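Long-range contacts in disulphide isomerase (Xylella fastidiosa, PDB 3FK8), which probably acts as a thiol-disulphide isomerase of the thioredoxin family, rearranging disulphide bonds in other proteins: residues 5-10 / 37-42; 12-17 / 78-83; 31-36 / 93-98. All coordinates share one frame; numbering follows the deposited sequence. Where two conformers were deposited one is given.

Interaction 1 (5-10 / 37-42); sequences NLPYDE and GANWCT. With FMT (formic acid), chain B.
The side chain of Asn39 reaches into the bend formed by Leu6, Pro7, Tyr8 and Glu10. Its CG lies beside its own backbone N and trans to the carbonyl carbon (chi1 -68°), which carries the amide over to the 5-10 loop. Asn39 CB lies 3.9 Å from Glu10 OE2. CG sits beside Leu6 CB, the two side chains crossing at about a right angle. At the tip, Asn39 OD1 accepts from Tyr8 N at 2.9 Å, in the carbonyl plane and on a lone pair. The same oxygen lies close to Pro7 CD. ND2 gives both its hydrogens. One goes almost straight to Tyr8 O, 3.0 Å from Asn39 ND2, with an N-H...O angle of 171°. The other goes to Glu10 OE2, 2.9 Å from Asn39 ND2, which meets it on the anti side, 17° out of the carboxylate plane. Three bonds thus fix the rotation of this buried amide. A water links Glu10 OE2 to Asn39 N as well. The Tyr8 ring lies flat against the backbone, with Gly37 C over its centre and Ala38 N toward the rim. A type I turn from Ala38 leads to Cys41, the N-cap of helix 42-51. Thr42 N donates to O1 of a formic acid molecule, probably from the crystallisation liquor. A cysteine at this helix start, with Cys44 after it, fits the CxxC active-site motif of the thioredoxin fold.

Interaction 2 (12-17 / 78-83); sequences ADAWTQ and LELSQA
Two helices covering one face of the central sheet meet here, the first turn of helix 14-28 and the short helix 78-83. Trp15 carries most of the contact. In one of the two deposited Leu80 conformers, Leu80 CD1 sits 3.5 Å from the centroid of the six-membered Trp15 ring, almost exactly on the ring normal, a CH-pi contact. With chi1 at 177° the Leu80 chain swings away from its own N, and the two methyls part: CD1 goes to the indole face and CD2 to Ala14. In the same conformer Leu80 CD2 lies 3.5 Å from Ala14 CB. Trp15 CH2 touches Ala83 CB at 3.8 Å. Both Ala14 and Leu80 also reach Ile69 of strand 65-70. At the pyrrole edge, Trp15 NE1 donates to Glu79 OE2 at 2.8 Å, in the plane of the indole. Glu79 bends at chi2 (-71°) to bring its carboxylate there, and OE2 is met on its anti side, with Trp15 NE1 26° out of the carboxylate plane. Asp13 OD1 accepts from Thr16 N at 3.2 Å, an N-cap bond. The contact therefore has an apolar inner layer and one polar bond near the surface, and the bond limits how the indole can turn over Leu80.

Interaction 3 (31-36 / 93-98); sequences PTLLVF and PAVVVV
Strands 32-36 and 94-98 run antiparallel, joined by six backbone hydrogen bonds. Thr32 pairs with Val98, Leu34 with Val96 and Phe36 with Ala94, each through two bonds. Thr32 N to Val98 O is 2.8 Å, and Ala94 N to Phe36 O, at 3.1 Å, is the longest of the six. Leu33 with Val97 and Val35 with Val95 are the non-hydrogen-bonded pairs between them. Here CA-H groups also point at carbonyls, and Val95 CA lies 3.1 Å from Leu34 O.

The side chains alternate between two faces. The face of Thr32, Leu34 and Phe36 buries more surface between the strands. It also has the closest side-chain approach, Phe36 CE2 to Val96 CG2 at 3.7 Å, while Ala94 O lies at the edge of the ring. Leu34 CB faces Val96 CB, and its CD1 reaches on to Val98 CG2. Helix 14-28 covers part of this face through Val18 and Leu22. On the other face the cross-strand contact is smaller but still buried. For Leu33, chi1 of 180° sets CG trans to N, so that Leu33 CD1 leans over to Val95 CB at 4.0 Å. Val35 CG2 and Val95 CG1 lie side by side at 4.1 Å. The solvent side is at Pro31, partly exposed, where Pro31 CB touches Val97 CG1 at 4.0 Å.

At the far end the peptide before Pro93 is cis, and the proline touches Cys44 of helix 42-51. Central strands paired in this way, with a cis-proline beside the CxxC helix, are typical of the thioredoxin fold.

In the fold
Interaction 3 is the core of the three. It pairs two strands of the sheet through backbone bonds and apolar side chains. Interactions 1 and 2 are partly buried and lie nearer the surface. Interaction 1 joins two loops by side-chain to backbone and amide to carboxylate bonds. Interaction 2 joins two helices mainly by apolar contact. Each touches interaction 3: the Tyr8 hydroxyl packs on Val35, and Ser81 packs on the Phe36 ring. Strand 32-37 links them further, since it runs from interaction 3 into the loop of interaction 1. That loop carries Cys41 of the CxxC, and Pro93 packs against Cys44. Interaction 2 lies over the sheet face that carries Leu34 and Phe36.

Interaction 1 (5-10 / 37-42)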
loop_
_atom_site.group_PDB
_atom_site.type_symbol
_atom_site.label_atom_id
_atom_site.label_comp_id
_atom_site.label_asym_id
_atom_site.label_seq_id
_atom_site.Cartn_x
_atom_site.Cartn_y
_atom_site.Cartn_z
ATOM N N ASN A 5 -4.464 -8.462 15.838
ATOM C CA ASN A 5 -3.463 -8.143 14.797
ATOM C C ASN A 5 -3.986 -7.744 13.397
ATOM O O ASN A 5 -3.528 -8.246 12.367
ATOM C CB ASN A 5 -2.417 -9.255 14.715
ATOM C CG ASN A 5 -1.780 -9.510 16.054
ATOM O OD1 ASN A 5 -1.817 -8.642 16.922
ATOM N ND2 ASN A 5 -1.213 -10.694 16.247
ATOM N N LEU A 6 -4.937 -6.821 13.389
ATOM C CA LEU A 6 -5.499 -6.231 12.161
ATOM C C LEU A 6 -4.468 -5.552 11.259
ATOM O O LEU A 6 -3.574 -4.863 11.743
ATOM C CB LEU A 6 -6.563 -5.221 12.570
ATOM C CG LEU A 6 -7.700 -5.826 13.393
ATOM C CD1 LEU A 6 -8.624 -4.767 13.956
ATOM C CD2 LEU A 6 -8.486 -6.822 12.549
ATOM N N PRO A 7 -4.615 -5.704 9.923
ATOM C CA PRO A 7 -3.556 -5.061 9.099
ATOM C C PRO A 7 -3.572 -3.529 9.086
ATOM O O PRO A 7 -2.527 -2.901 8.957
ATOM C CB PRO A 7 -3.806 -5.606 7.691
ATOM C CG PRO A 7 -5.198 -6.265 7.747
ATOM C CD PRO A 7 -5.505 -6.600 9.158
ATOM N N TYR A 8 -4.744 -2.934 9.249
ATOM C CA TYR A 8 -4.874 -1.488 9.237
ATOM C C TYR A 8 -5.099 -0.945 10.639
ATOM O O TYR A 8 -5.865 -1.510 11.429
ATOM C CB TYR A 8 -6.006 -1.082 8.290
ATOM C CG TYR A 8 -5.649 -1.395 6.845
ATOM C CD1 TYR A 8 -5.011 -0.460 6.058
ATOM C CD2 TYR A 8 -5.891 -2.650 6.318
ATOM C CE1 TYR A 8 -4.653 -0.757 4.768
ATOM C CE2 TYR A 8 -5.507 -2.967 5.024
ATOM C CZ TYR A 8 -4.902 -2.013 4.258
ATOM O OH TYR A 8 -4.519 -2.305 2.976
ATOM N N ASP A 9 -4.468 0.189 10.906
ATOM C CA ASP A 9 -4.600 0.827 12.197
ATOM C C ASP A 9 -5.610 1.934 12.060
ATOM O O ASP A 9 -5.328 3.002 11.491
ATOM C CB ASP A 9 -3.256 1.389 12.663
ATOM C CG ASP A 9 -3.315 2.046 14.049
ATOM O OD1 ASP A 9 -4.411 2.093 14.671
ATOM O OD2 ASP A 9 -2.234 2.515 14.483
ATOM N N GLU A 10 -6.808 1.678 12.571
ATOM C CA GLU A 10 -7.914 2.593 12.428
ATOM C C GLU A 10 -7.744 3.900 13.220
ATOM O O GLU A 10 -8.463 4.865 12.977
ATOM C CB GLU A 10 -9.214 1.876 12.788
ATOM C CG GLU A 10 -9.403 0.625 11.891
ATOM C CD GLU A 10 -10.703 -0.156 12.063
ATOM O OE1 GLU A 10 -11.652 0.330 12.719
ATOM O OE2 GLU A 10 -10.769 -1.276 11.514
ATOM N N GLY A 37 -6.502 0.532 2.154
ATOM C CA GLY A 37 -7.366 -0.620 2.335
ATOM C C GLY A 37 -8.111 -0.494 3.642
ATOM O O GLY A 37 -8.159 0.588 4.260
ATOM N N ALA A 38 -8.687 -1.600 4.109
ATOM C CA ALA A 38 -9.439 -1.576 5.346
ATOM C C ALA A 38 -9.509 -2.995 5.868
ATOM O O ALA A 38 -9.438 -3.974 5.109
ATOM C CB ALA A 38 -10.839 -1.027 5.146
ATOM N N ASN A 39 -9.777 -3.140 7.166
ATOM C CA ASN A 39 -9.795 -4.456 7.793
ATOM C C ASN A 39 -10.970 -5.327 7.399
ATOM O O ASN A 39 -10.850 -6.548 7.465
ATOM C CB ASN A 39 -9.736 -4.293 9.321
ATOM C CG ASN A 39 -8.405 -3.755 9.785
ATOM O OD1 ASN A 39 -7.358 -4.110 9.261
ATOM N ND2 ASN A 39 -8.438 -2.855 10.748
ATOM N N TRP A 40 -12.075 -4.720 6.983
ATOM C CA TRP A 40 -13.250 -5.496 6.564
ATOM C C TRP A 40 -13.050 -6.160 5.228
ATOM O O TRP A 40 -13.827 -7.045 4.884
ATOM C CB TRP A 40 -14.519 -4.617 6.530
ATOM C CG TRP A 40 -14.435 -3.507 5.570
ATOM C CD1 TRP A 40 -14.093 -2.183 5.860
ATOM C CD2 TRP A 40 -14.681 -3.549 4.144
ATOM N NE1 TRP A 40 -14.111 -1.445 4.697
ATOM C CE2 TRP A 40 -14.441 -2.242 3.629
ATOM C CE3 TRP A 40 -15.063 -4.558 3.248
ATOM C CZ2 TRP A 40 -14.604 -1.929 2.268
ATOM C CZ3 TRP A 40 -15.227 -4.248 1.917
ATOM C CH2 TRP A 40 -14.993 -2.944 1.428
ATOM N N CYS A 41 -12.067 -5.710 4.441
ATOM C CA CYS A 41 -11.947 -6.170 3.076
ATOM C C CYS A 41 -11.063 -7.404 2.953
ATOM O O CYS A 41 -9.879 -7.393 3.316
ATOM C CB CYS A 41 -11.376 -5.052 2.269
ATOM S SG CYS A 41 -11.024 -5.602 0.530
ATOM N N THR A 42 -11.680 -8.492 2.508
ATOM C CA THR A 42 -10.974 -9.759 2.474
ATOM C C THR A 42 -9.802 -9.701 1.488
ATOM O O THR A 42 -8.792 -10.352 1.716
ATOM C CB THR A 42 -11.946 -10.957 2.242
ATOM O OG1 THR A 42 -12.591 -10.853 0.954
ATOM C CG2 THR A 42 -12.979 -10.938 3.329
HETATM C C FMT B . -14.800 -7.759 1.005
HETATM O O1 FMT B . -14.784 -8.401 2.071
HETATM O O2 FMT B . -13.851 -7.618 0.215
HETATM O O HOH W 1 -10.396 -0.785 8.654
#

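Interaction 2 (12-17 / 78-83)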
loop_
_atom_site.group_PDB
_atom_site.type_symbol
_atom_site.label_atom_id
_atom_site.label_comp_id
_atom_site.label_asym_id
_atom_site.label_seq_id
_atom_site.Cartn_x
_atom_site.Cartn_y
_atom_site.Cartn_z
ATOM N N ALA A 12 -4.574 5.408 13.487
ATOM C CA ALA A 12 -3.374 6.097 13.055
ATOM C C ALA A 12 -3.683 7.484 12.479
ATOM O O ALA A 12 -4.733 7.715 11.859
ATOM C CB ALA A 12 -2.637 5.245 12.038
ATOM N N ASP A 13 -2.733 8.398 12.667
ATOM C CA ASP A 13 -2.697 9.688 12.002
ATOM C C ASP A 13 -2.007 9.416 10.666
ATOM O O ASP A 13 -0.786 9.441 10.581
ATOM C CB ASP A 13 -1.931 10.694 12.900
ATOM C CG ASP A 13 -1.676 12.023 12.229
ATOM O OD1 ASP A 13 -2.027 12.231 11.018
ATOM O OD2 ASP A 13 -1.056 12.886 12.944
ATOM N N ALA A 14 -2.802 9.104 9.639
ATOM C CA ALA A 14 -2.209 8.645 8.400
ATOM C C ALA A 14 -1.339 9.732 7.739
ATOM O O ALA A 14 -0.304 9.425 7.162
ATOM C CB ALA A 14 -3.319 8.171 7.460
ATOM N N TRP A 15 -1.747 11.009 7.771
ATOM C CA TRP A 15 -0.912 12.049 7.168
ATOM C C TRP A 15 0.483 12.122 7.787
ATOM O O TRP A 15 1.484 12.263 7.079
ATOM C CB TRP A 15 -1.545 13.435 7.285
ATOM C CG TRP A 15 -2.586 13.682 6.220
ATOM C CD1 TRP A 15 -3.940 13.575 6.352
ATOM C CD2 TRP A 15 -2.333 14.086 4.877
ATOM N NE1 TRP A 15 -4.548 13.877 5.157
ATOM C CE2 TRP A 15 -3.585 14.232 4.242
ATOM C CE3 TRP A 15 -1.161 14.349 4.148
ATOM C CZ2 TRP A 15 -3.705 14.620 2.877
ATOM C CZ3 TRP A 15 -1.286 14.715 2.769
ATOM C CH2 TRP A 15 -2.553 14.850 2.169
ATOM N N THR A 16 0.528 12.019 9.119
ATOM C CA THR A 16 1.819 12.011 9.822
ATOM C C THR A 16 2.640 10.812 9.411
ATOM O O THR A 16 3.826 10.963 9.074
ATOM C CB THR A 16 1.637 12.096 11.317
ATOM O OG1 THR A 16 0.988 13.331 11.599
ATOM C CG2 THR A 16 2.992 12.168 12.008
ATOM N N GLN A 17 1.989 9.643 9.352
ATOM C CA GLN A 17 2.675 8.411 8.943
ATOM C C GLN A 17 3.213 8.497 7.530
ATOM O O GLN A 17 4.335 8.063 7.280
ATOM C CB GLN A 17 1.814 7.172 9.123
ATOM C CG GLN A 17 1.579 6.897 10.606
ATOM C CD GLN A 17 0.922 5.579 10.901
ATOM O OE1 GLN A 17 0.183 5.050 10.072
ATOM N NE2 GLN A 17 1.146 5.047 12.121
ATOM N N LEU A 78 -10.135 9.944 3.171
ATOM C CA LEU A 78 -10.431 10.066 1.749
ATOM C C LEU A 78 -9.631 11.173 1.095
ATOM O O LEU A 78 -9.294 11.087 -0.086
ATOM C CB LEU A 78 -11.930 10.328 1.565
ATOM C CG LEU A 78 -12.856 9.216 2.061
ATOM C CD1 LEU A 78 -14.275 9.626 1.717
ATOM C CD2 LEU A 78 -12.493 7.882 1.434
ATOM N N GLU A 79 -9.328 12.228 1.825
ATOM C CA GLU A 79 -8.557 13.304 1.244
ATOM C C GLU A 79 -7.116 12.891 0.980
ATOM O O GLU A 79 -6.469 13.448 0.120
ATOM C CB GLU A 79 -8.646 14.554 2.086
ATOM C CG GLU A 79 -7.781 14.571 3.294
ATOM C CD GLU A 79 -8.173 13.665 4.431
ATOM O OE1 GLU A 79 -9.259 13.006 4.418
ATOM O OE2 GLU A 79 -7.365 13.643 5.395
ATOM N N LEU A 80 -6.610 11.922 1.724
ATOM C CA LEU A 80 -5.282 11.435 1.467
ATOM C C LEU A 80 -5.261 10.571 0.196
ATOM O O LEU A 80 -4.332 10.670 -0.612
ATOM C CB LEU A 80 -4.777 10.780 2.759
ATOM C CG LEU A 80 -3.443 10.102 2.831
ATOM C CD1 LEU A 80 -2.357 11.104 2.525
ATOM C CD2 LEU A 80 -3.252 9.533 4.241
ATOM N N SER A 81 -6.321 9.786 -0.033
ATOM C CA SER A 81 -6.478 9.147 -1.328
ATOM C C SER A 81 -6.536 10.204 -2.458
ATOM O O SER A 81 -5.879 10.081 -3.480
ATOM C CB SER A 81 -7.722 8.225 -1.328
ATOM O OG SER A 81 -7.905 7.683 -2.634
ATOM N N GLN A 82 -7.371 11.217 -2.275
ATOM C CA GLN A 82 -7.507 12.232 -3.331
ATOM C C GLN A 82 -6.180 12.914 -3.635
ATOM O O GLN A 82 -5.900 13.236 -4.784
ATOM C CB GLN A 82 -8.543 13.263 -2.934
ATOM C CG GLN A 82 -9.964 12.718 -2.931
ATOM C CD GLN A 82 -10.952 13.783 -2.503
ATOM O OE1 GLN A 82 -10.801 14.404 -1.460
ATOM N NE2 GLN A 82 -11.983 13.985 -3.317
ATOM N N ALA A 83 -5.339 13.123 -2.613
ATOM C CA ALA A 83 -4.085 13.856 -2.780
ATOM C C ALA A 83 -3.099 13.109 -3.663
ATOM O O ALA A 83 -2.246 13.703 -4.288
ATOM C CB ALA A 83 -3.447 14.145 -1.419
#

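Interaction 3 (31-36 / 93-98)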
loop_
_atom_site.group_PDB
_atom_site.type_symbol
_atom_site.label_atom_id
_atom_site.label_comp_id
_atom_site.label_asym_id
_atom_site.label_seq_id
_atom_site.Cartn_x
_atom_site.Cartn_y
_atom_site.Cartn_z
ATOM N N PRO A 31 11.793 4.541 -2.960
ATOM C CA PRO A 31 10.370 4.894 -3.112
ATOM C C PRO A 31 9.552 4.476 -1.881
ATOM O O PRO A 31 9.955 3.569 -1.109
ATOM C CB PRO A 31 9.959 4.073 -4.335
ATOM C CG PRO A 31 10.873 2.910 -4.363
ATOM C CD PRO A 31 12.179 3.392 -3.803
ATOM N N THR A 32 8.419 5.134 -1.697
ATOM C CA THR A 32 7.471 4.793 -0.646
ATOM C C THR A 32 6.238 4.142 -1.260
ATOM O O THR A 32 5.729 4.592 -2.287
ATOM C CB THR A 32 7.067 6.043 0.113
ATOM O OG1 THR A 32 8.232 6.609 0.705
ATOM C CG2 THR A 32 6.012 5.750 1.206
ATOM N N LEU A 33 5.789 3.059 -0.644
ATOM C CA LEU A 33 4.590 2.362 -1.038
ATOM C C LEU A 33 3.464 2.705 -0.068
ATOM O O LEU A 33 3.567 2.453 1.126
ATOM C CB LEU A 33 4.909 0.893 -0.944
ATOM C CG LEU A 33 3.859 -0.095 -1.290
ATOM C CD1 LEU A 33 3.508 0.055 -2.775
ATOM C CD2 LEU A 33 4.308 -1.531 -0.993
ATOM N N LEU A 34 2.441 3.344 -0.597
ATOM C CA LEU A 34 1.228 3.622 0.169
ATOM C C LEU A 34 0.175 2.553 -0.176
ATOM O O LEU A 34 -0.151 2.377 -1.358
ATOM C CB LEU A 34 0.680 4.971 -0.215
ATOM C CG LEU A 34 1.575 6.190 -0.096
ATOM C CD1 LEU A 34 0.854 7.491 -0.406
ATOM C CD2 LEU A 34 2.218 6.245 1.279
ATOM N N VAL A 35 -0.302 1.854 0.841
ATOM C CA VAL A 35 -1.270 0.775 0.641
ATOM C C VAL A 35 -2.569 1.190 1.270
ATOM O O VAL A 35 -2.660 1.344 2.501
ATOM C CB VAL A 35 -0.806 -0.577 1.244
ATOM C CG1 VAL A 35 -1.778 -1.659 0.860
ATOM C CG2 VAL A 35 0.638 -0.890 0.793
ATOM N N PHE A 36 -3.572 1.450 0.427
ATOM C CA PHE A 36 -4.906 1.887 0.898
ATOM C C PHE A 36 -5.835 0.686 1.012
ATOM O O PHE A 36 -5.997 -0.076 0.058
ATOM C CB PHE A 36 -5.497 2.864 -0.102
ATOM C CG PHE A 36 -4.787 4.184 -0.179
ATOM C CD1 PHE A 36 -5.310 5.305 0.502
ATOM C CD2 PHE A 36 -3.614 4.345 -0.918
ATOM C CE1 PHE A 36 -4.647 6.539 0.420
ATOM C CE2 PHE A 36 -2.977 5.602 -0.989
ATOM C CZ PHE A 36 -3.483 6.657 -0.346
ATOM N N PRO A 93 -7.748 -3.574 -2.175
ATOM C CA PRO A 93 -6.618 -2.693 -1.851
ATOM C C PRO A 93 -6.100 -1.997 -3.065
ATOM O O PRO A 93 -6.237 -2.485 -4.178
ATOM C CB PRO A 93 -5.574 -3.671 -1.273
ATOM C CG PRO A 93 -5.910 -4.979 -1.959
ATOM C CD PRO A 93 -7.404 -5.000 -2.063
ATOM N N ALA A 94 -5.517 -0.830 -2.866
ATOM C CA ALA A 94 -4.925 -0.006 -3.930
ATOM C C ALA A 94 -3.600 0.515 -3.467
ATOM O O ALA A 94 -3.381 0.685 -2.278
ATOM C CB ALA A 94 -5.848 1.130 -4.301
ATOM N N VAL A 95 -2.684 0.751 -4.397
ATOM C CA VAL A 95 -1.366 1.226 -4.010
ATOM C C VAL A 95 -0.960 2.474 -4.795
ATOM O O VAL A 95 -1.419 2.689 -5.928
ATOM C CB VAL A 95 -0.247 0.140 -4.010
ATOM C CG1 VAL A 95 -0.597 -1.135 -3.093
ATOM C CG2 VAL A 95 -0.052 -0.334 -5.337
ATOM N N VAL A 96 -0.121 3.270 -4.147
ATOM C CA VAL A 96 0.576 4.390 -4.785
ATOM C C VAL A 96 2.059 4.179 -4.519
ATOM O O VAL A 96 2.445 3.900 -3.396
ATOM C CB VAL A 96 0.124 5.765 -4.210
ATOM C CG1 VAL A 96 0.865 6.928 -4.872
ATOM C CG2 VAL A 96 -1.347 5.923 -4.348
ATOM N N VAL A 97 2.894 4.351 -5.546
ATOM C CA VAL A 97 4.345 4.329 -5.367
ATOM C C VAL A 97 4.760 5.801 -5.507
ATOM O O VAL A 97 4.465 6.443 -6.524
ATOM C CB VAL A 97 5.033 3.490 -6.488
ATOM C CG1 VAL A 97 6.567 3.583 -6.407
ATOM C CG2 VAL A 97 4.540 2.036 -6.448
ATOM N N VAL A 98 5.407 6.339 -4.486
ATOM C CA VAL A 98 5.897 7.710 -4.531
ATOM C C VAL A 98 7.421 7.617 -4.597
ATOM O O VAL A 98 8.048 6.935 -3.767
ATOM C CB VAL A 98 5.456 8.479 -3.251
ATOM C CG1 VAL A 98 5.829 9.976 -3.298
ATOM C CG2 VAL A 98 3.931 8.299 -3.064
#